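Local coordinates for uncharacterized protein ScGH5_18 (Streptomyces cattleya, PDB 7LR8) that probably hydrolyses the beta-1,4 link between mannose and N-acetylglucosamine in N-glycan core fragments, as a family 5 glycoside hydrolase, at residues L194-D199 and A222-V227; A200-D205 and A247-L252; P263-E268 and G300-C305. The protein carries 1 engineered substitution. All coordinates share one frame; numbering follows the deposited sequence.

Interaction 1 (L194-D199 and A222-V227). With BMA (beta-D-mannopyranose), chain D; NAG (2-acetamido-2-deoxy-beta-D-glucopyranose), chain C.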
loop_
_atom_site.group_PDB
_atom_site.type_symbol
_atom_site.label_atom_id
_atom_site.label_comp_id
_atom_site.label_asym_id
_atom_site.label_seq_id
_atom_site.Cartn_x
_atom_site.Cartn_y
_atom_site.Cartn_z
ATOM N N LEU B 194 -24.198 3.376 7.520
ATOM C CA LEU B 194 -23.813 4.661 8.075
ATOM C C LEU B 194 -22.392 4.984 7.631
ATOM O O LEU B 194 -21.711 4.176 6.992
ATOM C CB LEU B 194 -23.886 4.641 9.607
ATOM C CG LEU B 194 -22.916 3.644 10.252
ATOM C CD1 LEU B 194 -22.286 4.231 11.508
ATOM C CD2 LEU B 194 -23.609 2.317 10.604
ATOM N N HIS B 195 -21.927 6.163 8.022
ATOM C CA HIS B 195 -20.532 6.536 7.875
ATOM C C HIS B 195 -20.061 7.047 9.227
ATOM O O HIS B 195 -20.873 7.405 10.084
ATOM C CB HIS B 195 -20.343 7.589 6.763
ATOM C CG HIS B 195 -20.877 8.942 7.114
ATOM N ND1 HIS B 195 -20.062 9.978 7.516
ATOM C CD2 HIS B 195 -22.139 9.427 7.124
ATOM C CE1 HIS B 195 -20.800 11.045 7.761
ATOM N NE2 HIS B 195 -22.064 10.738 7.528
ATOM N N ALA B 196 -18.741 7.050 9.431
ATOM C CA ALA B 196 -18.171 7.269 10.760
ATOM C C ALA B 196 -16.921 8.117 10.613
ATOM O O ALA B 196 -15.897 7.633 10.119
ATOM C CB ALA B 196 -17.836 5.946 11.448
ATOM N N GLU B 197 -17.000 9.368 11.043
ATOM C CA GLU B 197 -15.909 10.318 10.863
ATOM C C GLU B 197 -15.273 10.662 12.206
ATOM O O GLU B 197 -15.967 10.754 13.226
ATOM C CB GLU B 197 -16.414 11.591 10.176
ATOM C CG GLU B 197 -17.308 11.336 8.939
ATOM C CD GLU B 197 -16.695 10.380 7.921
ATOM O OE1 GLU B 197 -17.460 9.705 7.189
ATOM O OE2 GLU B 197 -15.455 10.296 7.836
ATOM N N TYR B 198 -13.951 10.839 12.210
ATOM C CA TYR B 198 -13.268 11.192 13.450
ATOM C C TYR B 198 -13.534 12.656 13.806
ATOM O O TYR B 198 -14.096 13.418 13.016
ATOM C CB TYR B 198 -11.776 10.876 13.355
ATOM C CG TYR B 198 -10.857 12.006 12.933
ATOM C CD1 TYR B 198 -10.703 12.344 11.595
ATOM C CD2 TYR B 198 -10.098 12.694 13.880
ATOM C CE1 TYR B 198 -9.841 13.362 11.205
ATOM C CE2 TYR B 198 -9.232 13.706 13.502
ATOM C CZ TYR B 198 -9.109 14.032 12.164
ATOM O OH TYR B 198 -8.242 15.045 11.806
ATOM N N ASP B 199 -13.141 13.049 15.028
ATOM C CA ASP B 199 -13.721 14.240 15.651
ATOM C C ASP B 199 -13.356 15.550 14.953
ATOM O O ASP B 199 -13.902 16.591 15.339
ATOM C CB ASP B 199 -13.373 14.298 17.159
ATOM C CG ASP B 199 -11.870 14.397 17.448
ATOM O OD1 ASP B 199 -11.105 14.932 16.610
ATOM O OD2 ASP B 199 -11.463 13.931 18.540
ATOM N N ALA B 222 -22.501 8.318 14.037
ATOM C CA ALA B 222 -21.408 7.625 14.701
ATOM C C ALA B 222 -20.427 8.647 15.254
ATOM O O ALA B 222 -20.030 9.574 14.543
ATOM C CB ALA B 222 -20.702 6.666 13.744
ATOM N N VAL B 223 -20.061 8.495 16.522
ATOM C CA VAL B 223 -19.022 9.322 17.129
ATOM C C VAL B 223 -17.934 8.413 17.683
ATOM O O VAL B 223 -18.199 7.296 18.154
ATOM C CB VAL B 223 -19.574 10.246 18.240
ATOM C CG1 VAL B 223 -20.517 11.291 17.639
ATOM C CG2 VAL B 223 -20.277 9.437 19.310
ATOM N N HIS B 224 -16.694 8.905 17.611
ATOM C CA HIS B 224 -15.513 8.208 18.106
ATOM C C HIS B 224 -14.854 9.108 19.146
ATOM O O HIS B 224 -14.370 10.192 18.799
ATOM C CB HIS B 224 -14.527 7.918 16.970
ATOM C CG HIS B 224 -15.074 7.054 15.874
ATOM N ND1 HIS B 224 -14.511 7.022 14.615
ATOM C CD2 HIS B 224 -16.112 6.182 15.845
ATOM C CE1 HIS B 224 -15.177 6.167 13.857
ATOM N NE2 HIS B 224 -16.159 5.651 14.577
ATOM N N SER B 225 -14.822 8.664 20.412
ATOM C CA SER B 225 -14.412 9.523 21.525
ATOM C C SER B 225 -13.002 9.171 21.996
ATOM O O SER B 225 -12.777 8.090 22.554
ATOM C CB SER B 225 -15.392 9.404 22.683
ATOM O OG SER B 225 -14.968 10.250 23.740
ATOM N N TRP B 226 -12.070 10.107 21.824
ATOM C CA TRP B 226 -10.655 9.862 22.104
ATOM C C TRP B 226 -10.077 11.051 22.851
ATOM O O TRP B 226 -9.841 12.109 22.253
ATOM C CB TRP B 226 -9.887 9.597 20.807
ATOM C CG TRP B 226 -10.239 8.272 20.247
ATOM C CD1 TRP B 226 -11.053 8.014 19.177
ATOM C CD2 TRP B 226 -9.819 7.008 20.751
ATOM N NE1 TRP B 226 -11.144 6.656 18.972
ATOM C CE2 TRP B 226 -10.415 6.016 19.945
ATOM C CE3 TRP B 226 -9.022 6.615 21.827
ATOM C CZ2 TRP B 226 -10.197 4.656 20.158
ATOM C CZ3 TRP B 226 -8.808 5.258 22.044
ATOM C CH2 TRP B 226 -9.399 4.298 21.224
ATOM N N VAL B 227 -9.816 10.868 24.154
ATOM C CA VAL B 227 -9.423 11.989 25.011
ATOM C C VAL B 227 -7.966 12.399 24.854
ATOM O O VAL B 227 -7.528 13.330 25.541
ATOM C CB VAL B 227 -9.740 11.681 26.492
ATOM C CG1 VAL B 227 -11.240 11.484 26.673
ATOM C CG2 VAL B 227 -8.978 10.469 26.993
HETATM C C1 BMA D . -9.052 5.829 15.952
HETATM C C2 BMA D . -9.267 4.385 15.393
HETATM C C3 BMA D . -7.914 3.757 15.132
HETATM C C4 BMA D . -6.948 3.985 16.374
HETATM C C5 BMA D . -7.717 4.582 17.587
HETATM C C6 BMA D . -6.825 4.914 18.763
HETATM O O2 BMA D . -10.019 4.392 14.189
HETATM O O3 BMA D . -7.359 4.235 13.880
HETATM O O4 BMA D . -6.397 2.747 16.730
HETATM O O5 BMA D . -8.332 5.826 17.206
HETATM O O6 BMA D . -5.872 5.908 18.312
HETATM C C1 NAG C . -6.193 10.220 15.025
HETATM C C2 NAG C . -5.413 8.953 14.675
HETATM C C3 NAG C . -6.375 7.811 14.321
HETATM C C4 NAG C . -7.441 7.629 15.400
HETATM C C5 NAG C . -8.124 8.978 15.634
HETATM C C6 NAG C . -9.186 8.984 16.706
HETATM C C7 NAG C . -3.201 8.892 13.588
HETATM C C8 NAG C . -2.418 9.264 12.359
HETATM N N2 NAG C . -4.499 9.217 13.575
HETATM O O1 NAG C . -5.302 11.190 15.464
HETATM O O3 NAG C . -5.649 6.603 14.135
HETATM O O4 NAG C . -8.364 6.637 14.951
HETATM O O5 NAG C . -7.138 9.934 16.045
HETATM O O6 NAG C . -9.865 10.232 16.737
HETATM O O7 NAG C . -2.682 8.316 14.543
HETATM O O HOH W 1 -22.222 9.550 11.280
HETATM O O HOH W 2 -19.683 10.449 11.815
HETATM O O HOH W 3 -16.039 11.243 16.041
HETATM O O HOH W 4 -12.949 12.264 20.083
HETATM O O HOH W 5 -12.402 10.797 16.722
#

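Interaction 2 (A200-D205 and A247-L252)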
loop_
_atom_site.group_PDB
_atom_site.type_symbol
_atom_site.label_atom_id
_atom_site.label_comp_id
_atom_site.label_asym_id
_atom_site.label_seq_id
_atom_site.Cartn_x
_atom_site.Cartn_y
_atom_site.Cartn_z
ATOM N N ALA B 200 -12.484 15.540 13.936
ATOM C CA ALA B 200 -12.337 16.729 13.098
ATOM C C ALA B 200 -13.675 17.171 12.517
ATOM O O ALA B 200 -13.889 18.366 12.277
ATOM C CB ALA B 200 -11.355 16.461 11.957
ATOM N N ALA B 201 -14.593 16.228 12.294
ATOM C CA ALA B 201 -15.904 16.598 11.765
ATOM C C ALA B 201 -16.662 17.521 12.716
ATOM O O ALA B 201 -17.505 18.302 12.269
ATOM C CB ALA B 201 -16.735 15.346 11.476
ATOM N N TRP B 202 -16.385 17.446 14.020
ATOM C CA TRP B 202 -17.025 18.323 14.995
ATOM C C TRP B 202 -16.135 19.463 15.466
ATOM O O TRP B 202 -16.658 20.471 15.944
ATOM C CB TRP B 202 -17.478 17.523 16.230
ATOM C CG TRP B 202 -18.116 16.219 15.864
ATOM C CD1 TRP B 202 -17.503 15.005 15.757
ATOM C CD2 TRP B 202 -19.486 16.009 15.524
ATOM N NE1 TRP B 202 -18.410 14.049 15.382
ATOM C CE2 TRP B 202 -19.637 14.639 15.232
ATOM C CE3 TRP B 202 -20.599 16.842 15.440
ATOM C CZ2 TRP B 202 -20.857 14.087 14.862
ATOM C CZ3 TRP B 202 -21.810 16.293 15.075
ATOM C CH2 TRP B 202 -21.930 14.929 14.790
ATOM N N TYR B 203 -14.815 19.339 15.334
ATOM C CA TYR B 203 -13.888 20.200 16.052
ATOM C C TYR B 203 -13.027 21.105 15.176
ATOM O O TYR B 203 -12.519 22.111 15.688
ATOM C CB TYR B 203 -12.944 19.345 16.914
ATOM C CG TYR B 203 -13.553 18.699 18.139
ATOM C CD1 TYR B 203 -14.869 18.955 18.536
ATOM C CD2 TYR B 203 -12.797 17.832 18.911
ATOM C CE1 TYR B 203 -15.402 18.351 19.685
ATOM C CE2 TYR B 203 -13.315 17.235 20.049
ATOM C CZ TYR B 203 -14.608 17.494 20.433
ATOM O OH TYR B 203 -15.094 16.889 21.581
ATOM N N LEU B 204 -12.847 20.787 13.893
ATOM C CA LEU B 204 -11.866 21.448 13.028
ATOM C C LEU B 204 -12.573 22.393 12.063
ATOM O O LEU B 204 -13.301 21.943 11.173
ATOM C CB LEU B 204 -11.059 20.420 12.241
ATOM C CG LEU B 204 -9.633 20.040 12.626
ATOM C CD1 LEU B 204 -8.913 19.498 11.403
ATOM C CD2 LEU B 204 -8.888 21.229 13.208
ATOM N N ASP B 205 -12.325 23.692 12.211
ATOM C CA ASP B 205 -12.832 24.645 11.234
ATOM C C ASP B 205 -12.300 24.290 9.853
ATOM O O ASP B 205 -11.156 23.851 9.704
ATOM C CB ASP B 205 -12.422 26.074 11.598
ATOM C CG ASP B 205 -12.943 26.514 12.952
ATOM O OD1 ASP B 205 -13.979 25.993 13.412
ATOM O OD2 ASP B 205 -12.310 27.393 13.560
ATOM N N ALA B 247 -19.898 11.169 26.399
ATOM C CA ALA B 247 -21.269 11.657 26.537
ATOM C C ALA B 247 -21.434 13.017 25.868
ATOM O O ALA B 247 -22.485 13.317 25.294
ATOM C CB ALA B 247 -21.655 11.738 28.020
ATOM N N TYR B 248 -20.405 13.861 25.940
ATOM C CA TYR B 248 -20.453 15.142 25.239
ATOM C C TYR B 248 -20.637 14.957 23.737
ATOM O O TYR B 248 -21.456 15.640 23.112
ATOM C CB TYR B 248 -19.173 15.914 25.498
ATOM C CG TYR B 248 -19.010 17.154 24.648
ATOM C CD1 TYR B 248 -19.967 18.159 24.663
ATOM C CD2 TYR B 248 -17.873 17.344 23.883
ATOM C CE1 TYR B 248 -19.809 19.312 23.906
ATOM C CE2 TYR B 248 -17.701 18.495 23.133
ATOM C CZ TYR B 248 -18.668 19.472 23.149
ATOM O OH TYR B 248 -18.492 20.619 22.404
ATOM N N LEU B 249 -19.832 14.090 23.123
ATOM C CA LEU B 249 -19.959 13.911 21.679
ATOM C C LEU B 249 -21.344 13.387 21.326
ATOM O O LEU B 249 -21.926 13.780 20.306
ATOM C CB LEU B 249 -18.874 12.970 21.155
ATOM C CG LEU B 249 -17.465 13.526 20.965
ATOM C CD1 LEU B 249 -16.599 12.452 20.323
ATOM C CD2 LEU B 249 -17.477 14.801 20.124
ATOM N N VAL B 250 -21.891 12.506 22.169
ATOM C CA VAL B 250 -23.231 11.971 21.938
ATOM C C VAL B 250 -24.251 13.101 21.911
ATOM O O VAL B 250 -25.051 13.215 20.976
ATOM C CB VAL B 250 -23.578 10.919 23.011
ATOM C CG1 VAL B 250 -25.088 10.612 23.032
ATOM C CG2 VAL B 250 -22.763 9.646 22.800
ATOM N N GLU B 251 -24.236 13.956 22.938
ATOM C CA GLU B 251 -25.241 15.010 23.018
ATOM C C GLU B 251 -24.966 16.123 22.013
ATOM O O GLU B 251 -25.906 16.767 21.534
ATOM C CB GLU B 251 -25.315 15.567 24.441
ATOM C CG GLU B 251 -25.846 14.557 25.442
ATOM C CD GLU B 251 -27.202 14.022 25.044
ATOM O OE1 GLU B 251 -28.089 14.846 24.726
ATOM O OE2 GLU B 251 -27.382 12.780 25.052
ATOM N N LEU B 252 -23.693 16.367 21.689
ATOM C CA LEU B 252 -23.367 17.370 20.684
ATOM C C LEU B 252 -23.893 16.958 19.319
ATOM O O LEU B 252 -24.470 17.777 18.592
ATOM C CB LEU B 252 -21.851 17.576 20.623
ATOM C CG LEU B 252 -21.313 18.558 19.578
ATOM C CD1 LEU B 252 -21.825 19.956 19.873
ATOM C CD2 LEU B 252 -19.792 18.541 19.557
#

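Interaction 3 (P263-E268 and G300-C305). With BMA (beta-D-mannopyranose), chain D.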
loop_
_atom_site.group_PDB
_atom_site.type_symbol
_atom_site.label_atom_id
_atom_site.label_comp_id
_atom_site.label_asym_id
_atom_site.label_seq_id
_atom_site.Cartn_x
_atom_site.Cartn_y
_atom_site.Cartn_z
ATOM N N PRO B 263 -30.756 7.795 16.622
ATOM C CA PRO B 263 -29.773 7.215 17.544
ATOM C C PRO B 263 -28.369 7.729 17.267
ATOM O O PRO B 263 -28.004 8.020 16.124
ATOM C CB PRO B 263 -29.869 5.709 17.269
ATOM C CG PRO B 263 -31.207 5.523 16.586
ATOM C CD PRO B 263 -31.390 6.772 15.776
ATOM N N VAL B 264 -27.582 7.841 18.338
ATOM C CA VAL B 264 -26.160 8.170 18.262
ATOM C C VAL B 264 -25.373 6.951 18.724
ATOM O O VAL B 264 -25.571 6.463 19.842
ATOM C CB VAL B 264 -25.800 9.402 19.109
ATOM C CG1 VAL B 264 -24.318 9.763 18.908
ATOM C CG2 VAL B 264 -26.684 10.580 18.734
ATOM N N TRP B 265 -24.481 6.458 17.862
ATOM C CA TRP B 265 -23.680 5.269 18.141
ATOM C C TRP B 265 -22.292 5.710 18.598
ATOM O O TRP B 265 -21.522 6.268 17.814
ATOM C CB TRP B 265 -23.610 4.382 16.896
ATOM C CG TRP B 265 -22.883 3.067 17.068
ATOM C CD1 TRP B 265 -22.264 2.597 18.200
ATOM C CD2 TRP B 265 -22.707 2.060 16.069
ATOM N NE1 TRP B 265 -21.717 1.356 17.956
ATOM C CE2 TRP B 265 -21.968 1.014 16.653
ATOM C CE3 TRP B 265 -23.093 1.949 14.719
ATOM C CZ2 TRP B 265 -21.630 -0.141 15.947
ATOM C CZ3 TRP B 265 -22.757 0.807 14.029
ATOM C CH2 TRP B 265 -22.022 -0.217 14.633
ATOM N N LEU B 266 -21.972 5.482 19.873
ATOM C CA LEU B 266 -20.595 5.668 20.332
ATOM C C LEU B 266 -19.795 4.478 19.826
ATOM O O LEU B 266 -19.652 3.455 20.498
ATOM C CB LEU B 266 -20.543 5.790 21.852
ATOM C CG LEU B 266 -19.142 5.960 22.414
ATOM C CD1 LEU B 266 -18.520 7.274 21.945
ATOM C CD2 LEU B 266 -19.219 5.910 23.951
ATOM N N GLN B 267 -19.303 4.597 18.592
ATOM C CA GLN B 267 -18.733 3.479 17.866
ATOM C C GLN B 267 -17.267 3.244 18.182
ATOM O O GLN B 267 -16.745 2.168 17.862
ATOM C CB GLN B 267 -18.915 3.715 16.358
ATOM C CG GLN B 267 -18.768 2.485 15.512
ATOM C CD GLN B 267 -18.802 2.823 14.042
ATOM O OE1 GLN B 267 -18.114 3.746 13.601
ATOM N NE2 GLN B 267 -19.604 2.091 13.275
ATOM N N GLU B 268 -16.601 4.218 18.799
ATOM C CA GLU B 268 -15.282 4.019 19.390
ATOM C C GLU B 268 -15.193 4.790 20.688
ATOM O O GLU B 268 -15.586 5.957 20.754
ATOM C CB GLU B 268 -14.136 4.499 18.495
ATOM C CG GLU B 268 -13.975 3.692 17.239
ATOM C CD GLU B 268 -12.913 4.270 16.323
ATOM O OE1 GLU B 268 -12.161 5.168 16.774
ATOM O OE2 GLU B 268 -12.846 3.823 15.165
ATOM N N GLY B 300 -25.495 2.332 20.905
ATOM C CA GLY B 300 -24.639 1.348 21.529
ATOM C C GLY B 300 -23.316 1.973 21.904
ATOM O O GLY B 300 -23.015 3.115 21.538
ATOM N N VAL B 301 -22.535 1.197 22.661
ATOM C CA VAL B 301 -21.183 1.545 23.088
ATOM C C VAL B 301 -20.253 0.463 22.568
ATOM O O VAL B 301 -20.439 -0.722 22.881
ATOM C CB VAL B 301 -21.071 1.644 24.617
ATOM C CG1 VAL B 301 -19.626 1.934 25.014
ATOM C CG2 VAL B 301 -22.025 2.695 25.166
ATOM N N THR B 302 -19.252 0.858 21.781
ATOM C CA THR B 302 -18.361 -0.102 21.147
ATOM C C THR B 302 -16.935 0.259 21.539
ATOM O O THR B 302 -16.394 1.269 21.077
ATOM C CB THR B 302 -18.564 -0.114 19.629
ATOM O OG1 THR B 302 -19.974 -0.229 19.345
ATOM C CG2 THR B 302 -17.837 -1.289 19.000
ATOM N N TRP B 303 -16.347 -0.534 22.436
ATOM C CA TRP B 303 -15.040 -0.229 22.988
ATOM C C TRP B 303 -13.941 -0.511 21.974
ATOM O O TRP B 303 -13.989 -1.506 21.246
ATOM C CB TRP B 303 -14.790 -1.043 24.269
ATOM C CG TRP B 303 -13.715 -0.424 25.082
ATOM C CD1 TRP B 303 -12.374 -0.683 25.016
ATOM C CD2 TRP B 303 -13.876 0.611 26.058
ATOM N NE1 TRP B 303 -11.695 0.119 25.910
ATOM C CE2 TRP B 303 -12.598 0.927 26.551
ATOM C CE3 TRP B 303 -14.985 1.304 26.564
ATOM C CZ2 TRP B 303 -12.399 1.900 27.521
ATOM C CZ3 TRP B 303 -14.777 2.275 27.525
ATOM C CH2 TRP B 303 -13.504 2.561 27.988
ATOM N N TRP B 304 -12.960 0.392 21.908
ATOM C CA TRP B 304 -11.727 0.159 21.155
ATOM C C TRP B 304 -10.650 -0.188 22.167
ATOM O O TRP B 304 -10.204 0.690 22.907
ATOM C CB TRP B 304 -11.292 1.388 20.360
ATOM C CG TRP B 304 -10.126 1.049 19.474
ATOM C CD1 TRP B 304 -8.829 0.843 19.855
ATOM C CD2 TRP B 304 -10.169 0.818 18.056
ATOM N NE1 TRP B 304 -8.063 0.501 18.763
ATOM C CE2 TRP B 304 -8.863 0.488 17.647
ATOM C CE3 TRP B 304 -11.183 0.877 17.094
ATOM C CZ2 TRP B 304 -8.555 0.196 16.325
ATOM C CZ3 TRP B 304 -10.869 0.594 15.785
ATOM C CH2 TRP B 304 -9.572 0.263 15.408
ATOM N N CYS B 305 -10.190 -1.441 22.177
ATOM C CA CYS B 305 -10.527 -2.474 21.210
ATOM C C CYS B 305 -10.592 -3.810 21.950
ATOM O O CYS B 305 -10.411 -3.858 23.172
ATOM C CB CYS B 305 -9.488 -2.526 20.093
ATOM S SG CYS B 305 -7.778 -2.564 20.711
HETATM C C1 BMA D . -9.052 5.829 15.952
HETATM C C2 BMA D . -9.267 4.385 15.393
HETATM C C3 BMA D . -7.914 3.757 15.132
HETATM C C4 BMA D . -6.948 3.985 16.374
HETATM C C5 BMA D . -7.717 4.582 17.587
HETATM C C6 BMA D . -6.825 4.914 18.763
HETATM O O2 BMA D . -10.019 4.392 14.189
HETATM O O3 BMA D . -7.359 4.235 13.880
HETATM O O4 BMA D . -6.397 2.747 16.730
HETATM O O5 BMA D . -8.332 5.826 17.206
HETATM O O6 BMA D . -5.872 5.908 18.312
#

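Interaction 1 (L194-D199 and A222-V227)
The seam between the fifth and sixth strands of the (beta/alpha)8 barrel, where L194 and A196 face A222 and H224, is joined largely through water. The two strand axes stand 6.8 Å apart at closest approach, wider than direct pairing allows, and ordered waters fill the role of the missing backbone bonds. Water 2 accepts from E197 N and donates to A222 O (2.9 Å), while water 3 links E197 O to H224 N. Farther along, water 4 joins D199 OD2, which N229 also bonds, to W226 N and H224 O, and water 5 ties D199 N and H224 O to O6 of the bound N-acetylglucosamine.

Dry contacts fill the inside of the seam. The methyl CB of A222 meets L194 CD1 at 3.7 Å and A196 CB at a like distance. A196 CB also abuts the CE1-NE2 side of the H224 imidazole obliquely, 3.6 Å from NE2. With CG beside the backbone N (chi1 -60°), H224 reaches across to A196, and its NE2 is held by Q267.

Behind A196, H195 ND1 donates to the anti lone pair of E197 OE1 (2.6 Å, 160°), nearly in the imidazole plane, and H195 NE2 bonds H213 O; the pair fixes both groups. At the far end the W226 indole is anchored through NE1 to E268: mannose O5 lies 3.3 Å above one face, toward its rim, while C6 of the N-acetylglucosamine approaches CD1 obliquely at 3.2 Å. A tryptophan face turned to a sugar ring at the C-terminal mouth of a barrel is characteristic of a glycosidase substrate cleft.

Interaction 2 (A200-D205 and A247-L252)
Two tyrosine rings, Y203 and Y248, meet at their rims. The edge of the Y203 ring takes Y248 CE2 and, more loosely, L252 CD2 close to its plane, and the edge of Y248 in turn receives the hydroxyl of Y203, with OH 3.4 Å from Y248 CE2. Over one face of Y248 lies CB of L252, one helical turn on, 4.2 Å above the ring and displaced toward its rim. The third aromatic, W202, is approached obliquely by L249 CD2, 4.4 Å from W202 CD1.

L249 CD2 and L252 CD2 each bridge the two aromatics of helix 200-203, W202 and Y203. The L249 methyl touches the phenol end of Y203, 3.5 Å from OH and 3.9 Å from CZ, and L252 CD2 lies 4.2 Å from W202 CB and near the Y203 edge. Y248 swings its CG opposite the backbone N (chi1 171°), which brings the ring rim to the Y203 hydroxyl, while Y203 has CG beside its own N (chi1 -72°) and reaches over to the helix. Beyond the pair, Y248 OH bonds the carbonyl of C376, and F383 meets the Y248 ring edge to face, bringing helix 381-391 against the same cluster.

The short helix 200-203, which follows the fifth barrel strand, thereby packs on helix 240-253; W202 and L249 both rest on V223 of strand 221-225. With every touching residue buried and the contact made largely of methyls and aromatic carbon, cohesion comes from dispersion and the exclusion of water, with the Y203 hydroxyl oxygen laid against Y248 CE2 and L249 CD2.

Interaction 3 (P263-E268 and G300-C305)
Strands 264-268 and 300-304 run nearly parallel, their axes 4.9 Å apart, as the seventh and eighth strands of the barrel joined by the beta-alpha-beta crossover through helix 281-293. Two backbone bonds flank L266: T302 N donates to L266 O at 2.9 Å, and L266 N makes a weak bond to G300 O. L266 CD2 and V301 CG1 lie side by side toward helix 281-293.

On the inner face, W265 NE1 donates to T302 OG1 (2.7 Å, 161°), the hydroxyl sitting at the indole edge in its plane. H52 shares that hydroxyl, while Q267 CG lies over the centre of one W265 face, so the ring is fixed at edge and face.

At the mouth, E268 and W304 point the same way, carboxylate and indole planes 54° apart, with E268 OE2 3.8 Å from W304 CZ3. W304 CG stands opposite its backbone N (chi1 -173°), which turns one indole face to the mannose, C3 lying 3.8 Å above it; CB of C305, after a cis peptide, backs the other face. With an alanine at W304, the mannose would probably lose its contact at C3 and one flank of the E268 carboxylate its cover. E268 OE1, held by W226 NE1, lies 3.3 Å from mannose C1, and OE2 pairs with R54; this placement is consistent with the nucleophile that family 5 enzymes carry at the end of the seventh strand.

How the interactions relate
All three contacts are buried, but they differ in depth and chemistry. Interactions 1 and 3 belong to the barrel wall and share its mouth: strands 221-225 and 264-269 are neighbours, S225 N reaches E268 O, and both contacts touch the mannose. Interaction 3 pairs its strands directly, whereas interaction 1 spans a wider gap with water. Interaction 2 lies outside the wall, its centre about 12 Å from that of the chain, and is largely apolar; L249 packs on H224 and S225, tying the helical layer to interaction 1. Its link to interaction 3 is slight, V250 O against V264 CG2. Sugar-binding groups gather at the mouth, polar bonds run along the wall, and the helical layer outside is mostly hydrocarbon.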